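Local coordinates for plasmin and fibronectin-binding protein A (Streptococcus pneumoniae, PDB 4MR0) that acts as a surface adhesin and invasin that binds human fibronectin, plasmin, plasminogen and serum albumin, at residues A[268-273]-A[283-288]. Residues are numbered along the deposited sequence; the frame is centred on the assembly and turned at random.
Sequences HAIQIA and SRFLGQ. With MN (manganese (II) ion), chain G.
The first torsions of Ile-270 (chi1 -61°) and Phe-285 (chi1 -64°) set CG1 and CG, respectively, anti to the carbonyl carbon and beside the backbone N. An extended second torsion (172°) then carries Ile-270 CD1 out to the rim of the phenyl ring, where it lies 3.8 Å from Phe-285 CE2 and about equally close to CZ. The two side chains cross at roughly a right angle. Ala-269 supplies the second touch, its CB being 3.8 Å from Phe-285 CD2. Both methyl carbons lie near the ring plane, so the aliphatic groups meet the edge of the phenyl ring and not its face; together they line the CD2-CE2-CZ side. The contact is wholly apolar and buried, yet small: 120 Å² counted over both segments. The backbones stay well apart, with CA of Ala-269 and CA of Phe-285 separated by 7.8 Å, and each pairs with other strands. Phe-261, which touches Ile-270, and Ile-305, which touches Phe-285, extend this apolar interior. Gln-271 instead reaches the manganese ion through OE1 at 2.3 Å, a site shared with Gln-306, Glu-308 and Gly-314, while its NE2 hydrogen-bonds to Tyr-317 OH; the two bonds together probably fix the amide's rotation. Strand 270-273 pairs in parallel with strands 243-252 and 306-308, whereas strand 278-289 pairs with 254-257, 260-265 and 329-337. Hydrophobic side chains meeting across the interior from different parallel stacks are characteristic of the right-handed parallel beta-helix of the pectate lyase-like fold.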
ATOM      1  N   HIS A 268      -2.697 -10.172  -0.505  1.00 19.09           N
ATOM      2  CA  HIS A 268      -2.474  -9.009  -1.353  1.00 18.34           C
ATOM      3  C   HIS A 268      -3.442  -9.064  -2.524  1.00 17.27           C
ATOM      4  O   HIS A 268      -3.441 -10.036  -3.273  1.00 17.09           O
ATOM      5  CB  HIS A 268      -1.054  -9.029  -1.927  1.00 16.75           C
ATOM      6  CG  HIS A 268       0.017  -9.198  -0.899  1.00 19.42           C
ATOM      7  ND1 HIS A 268       0.297  -8.240   0.051  1.00 17.03           N
ATOM      8  CD2 HIS A 268       0.905 -10.201  -0.699  1.00 18.49           C
ATOM      9  CE1 HIS A 268       1.317  -8.643   0.787  1.00 19.42           C
ATOM     10  NE2 HIS A 268       1.706  -9.828   0.352  1.00 18.83           N
ATOM     11  N   ALA A 269      -4.264  -8.036  -2.686  1.00 16.18           N
ATOM     12  CA  ALA A 269      -5.185  -8.012  -3.807  1.00 14.87           C
ATOM     13  C   ALA A 269      -4.333  -7.927  -5.069  1.00 15.10           C
ATOM     14  O   ALA A 269      -4.633  -8.547  -6.089  1.00 14.78           O
ATOM     15  CB  ALA A 269      -6.105  -6.806  -3.716  1.00 15.89           C
ATOM     16  N   ILE A 270      -3.249  -7.162  -4.979  1.00 15.56           N
ATOM     17  CA  ILE A 270      -2.351  -6.975  -6.105  1.00 13.93           C
ATOM     18  C   ILE A 270      -0.895  -6.934  -5.666  1.00 14.06           C
ATOM     19  O   ILE A 270      -0.557  -6.293  -4.678  1.00 14.39           O
ATOM     20  CB  ILE A 270      -2.644  -5.638  -6.834  1.00 14.71           C
ATOM     21  CG1 ILE A 270      -4.072  -5.635  -7.387  1.00 12.49           C
ATOM     22  CG2 ILE A 270      -1.627  -5.419  -7.959  1.00 14.18           C
ATOM     23  CD1 ILE A 270      -4.507  -4.282  -7.953  1.00 13.10           C
ATOM     24  N   GLN A 271      -0.038  -7.631  -6.406  1.00 14.94           N
ATOM     25  CA  GLN A 271       1.401  -7.611  -6.145  1.00 15.15           C
ATOM     26  C   GLN A 271       2.048  -7.178  -7.450  1.00 14.47           C
ATOM     27  O   GLN A 271       1.815  -7.777  -8.497  1.00 14.58           O
ATOM     28  CB  GLN A 271       1.940  -8.988  -5.746  1.00 15.64           C
ATOM     29  CG  GLN A 271       1.502  -9.455  -4.368  1.00 16.75           C
ATOM     30  CD  GLN A 271       1.989 -10.858  -4.050  1.00 18.59           C
ATOM     31  OE1 GLN A 271       3.162 -11.064  -3.737  1.00 16.54           O
ATOM     32  NE2 GLN A 271       1.088 -11.831  -4.136  1.00 16.47           N
ATOM     33  N   ILE A 272       2.849  -6.124  -7.375  1.00 13.13           N
ATOM     34  CA  ILE A 272       3.542  -5.579  -8.533  1.00 12.30           C
ATOM     35  C   ILE A 272       5.010  -5.730  -8.196  1.00 13.23           C
ATOM     36  O   ILE A 272       5.527  -5.020  -7.333  1.00 13.89           O
ATOM     37  CB  ILE A 272       3.188  -4.080  -8.715  1.00 11.45           C
ATOM     38  CG1 ILE A 272       1.678  -3.935  -8.920  1.00 10.31           C
ATOM     39  CG2 ILE A 272       3.949  -3.491  -9.903  1.00 10.40           C
ATOM     40  CD1 ILE A 272       1.179  -2.491  -8.823  1.00 10.16           C
ATOM     41  N   ALA A 273       5.667  -6.667  -8.872  1.00 13.74           N
ATOM     42  CA  ALA A 273       7.071  -6.972  -8.613  1.00 14.12           C
ATOM     43  C   ALA A 273       7.919  -6.904  -9.867  1.00 14.89           C
ATOM     44  O   ALA A 273       7.614  -7.556 -10.865  1.00 14.95           O
ATOM     45  CB  ALA A 273       7.182  -8.373  -7.999  1.00 14.78           C
ATOM     46  N   SER A 283     -10.392   2.275  -8.865  1.00 14.08           N
ATOM     47  CA  SER A 283     -10.835   0.984  -8.367  1.00 15.02           C
ATOM     48  C   SER A 283     -11.209   1.054  -6.897  1.00 15.73           C
ATOM     49  O   SER A 283     -10.942   2.052  -6.221  1.00 15.06           O
ATOM     50  CB  SER A 283      -9.734  -0.060  -8.566  1.00 15.57           C
ATOM     51  OG  SER A 283      -9.477  -0.254  -9.945  1.00 16.37           O
ATOM     52  N   ARG A 284     -11.816  -0.026  -6.415  1.00 14.76           N
ATOM     53  CA  ARG A 284     -12.256  -0.131  -5.034  1.00 15.41           C
ATOM     54  C   ARG A 284     -11.748  -1.431  -4.423  1.00 14.83           C
ATOM     55  O   ARG A 284     -11.920  -2.509  -4.997  1.00 15.93           O
ATOM     56  CB  ARG A 284     -13.788  -0.103  -4.979  1.00 15.95           C
ATOM     57  CG  ARG A 284     -14.395   1.205  -5.487  1.00 17.76           C
ATOM     58  CD  ARG A 284     -15.732   0.953  -6.175  1.00 19.41           C
ATOM     59  NE  ARG A 284     -15.567   0.235  -7.441  1.00 20.07           N
ATOM     60  CZ  ARG A 284     -15.031   0.761  -8.542  1.00 19.79           C
ATOM     61  NH1 ARG A 284     -14.603   2.021  -8.549  1.00 18.35           N
ATOM     62  NH2 ARG A 284     -14.922   0.025  -9.640  1.00 21.82           N
ATOM     63  N   PHE A 285     -11.120  -1.318  -3.261  1.00 13.53           N
ATOM     64  CA  PHE A 285     -10.585  -2.474  -2.556  1.00 14.83           C
ATOM     65  C   PHE A 285     -11.398  -2.617  -1.283  1.00 14.40           C
ATOM     66  O   PHE A 285     -11.161  -1.929  -0.289  1.00 12.87           O
ATOM     67  CB  PHE A 285      -9.097  -2.262  -2.270  1.00 15.29           C
ATOM     68  CG  PHE A 285      -8.267  -2.162  -3.517  1.00 14.41           C
ATOM     69  CD1 PHE A 285      -8.271  -0.995  -4.282  1.00 15.40           C
ATOM     70  CD2 PHE A 285      -7.563  -3.263  -3.982  1.00 15.61           C
ATOM     71  CE1 PHE A 285      -7.578  -0.929  -5.491  1.00 14.08           C
ATOM     72  CE2 PHE A 285      -6.866  -3.211  -5.188  1.00 15.37           C
ATOM     73  CZ  PHE A 285      -6.879  -2.044  -5.947  1.00 15.96           C
ATOM     74  N   LEU A 286     -12.363  -3.528  -1.337  1.00 14.30           N
ATOM     75  CA  LEU A 286     -13.280  -3.744  -0.237  1.00 16.77           C
ATOM     76  C   LEU A 286     -13.131  -5.022   0.577  1.00 16.90           C
ATOM     77  O   LEU A 286     -13.460  -6.116   0.108  1.00 18.29           O
ATOM     78  CB  LEU A 286     -14.712  -3.670  -0.776  1.00 17.82           C
ATOM     79  CG  LEU A 286     -15.021  -2.499  -1.718  1.00 19.67           C
ATOM     80  CD1 LEU A 286     -16.460  -2.609  -2.202  1.00 21.22           C
ATOM     81  CD2 LEU A 286     -14.789  -1.169  -0.995  1.00 21.15           C
ATOM     82  N   GLY A 287     -12.639  -4.871   1.803  1.00 18.02           N
ATOM     83  CA  GLY A 287     -12.520  -5.998   2.708  1.00 17.72           C
ATOM     84  C   GLY A 287     -11.350  -6.952   2.630  1.00 18.65           C
ATOM     85  O   GLY A 287     -10.925  -7.395   1.555  1.00 17.65           O
ATOM     86  N   GLN A 288     -10.829  -7.264   3.810  1.00 18.53           N
ATOM     87  CA  GLN A 288      -9.730  -8.199   3.961  1.00 21.07           C
ATOM     88  C   GLN A 288     -10.070  -9.048   5.178  1.00 21.43           C
ATOM     89  O   GLN A 288     -10.241  -8.528   6.288  1.00 20.20           O
ATOM     90  CB  GLN A 288      -8.417  -7.460   4.182  1.00 22.59           C
ATOM     91  CG  GLN A 288      -7.235  -8.382   4.387  1.00 26.37           C
ATOM     92  CD  GLN A 288      -5.919  -7.640   4.354  1.00 30.92           C
ATOM     93  OE1 GLN A 288      -5.717  -6.674   5.096  1.00 31.86           O
ATOM     94  NE2 GLN A 288      -5.012  -8.088   3.491  1.00 30.09           N
TER
HETATM   95 MN    MN G 705       4.942 -10.071  -2.653  1.00 23.86          MN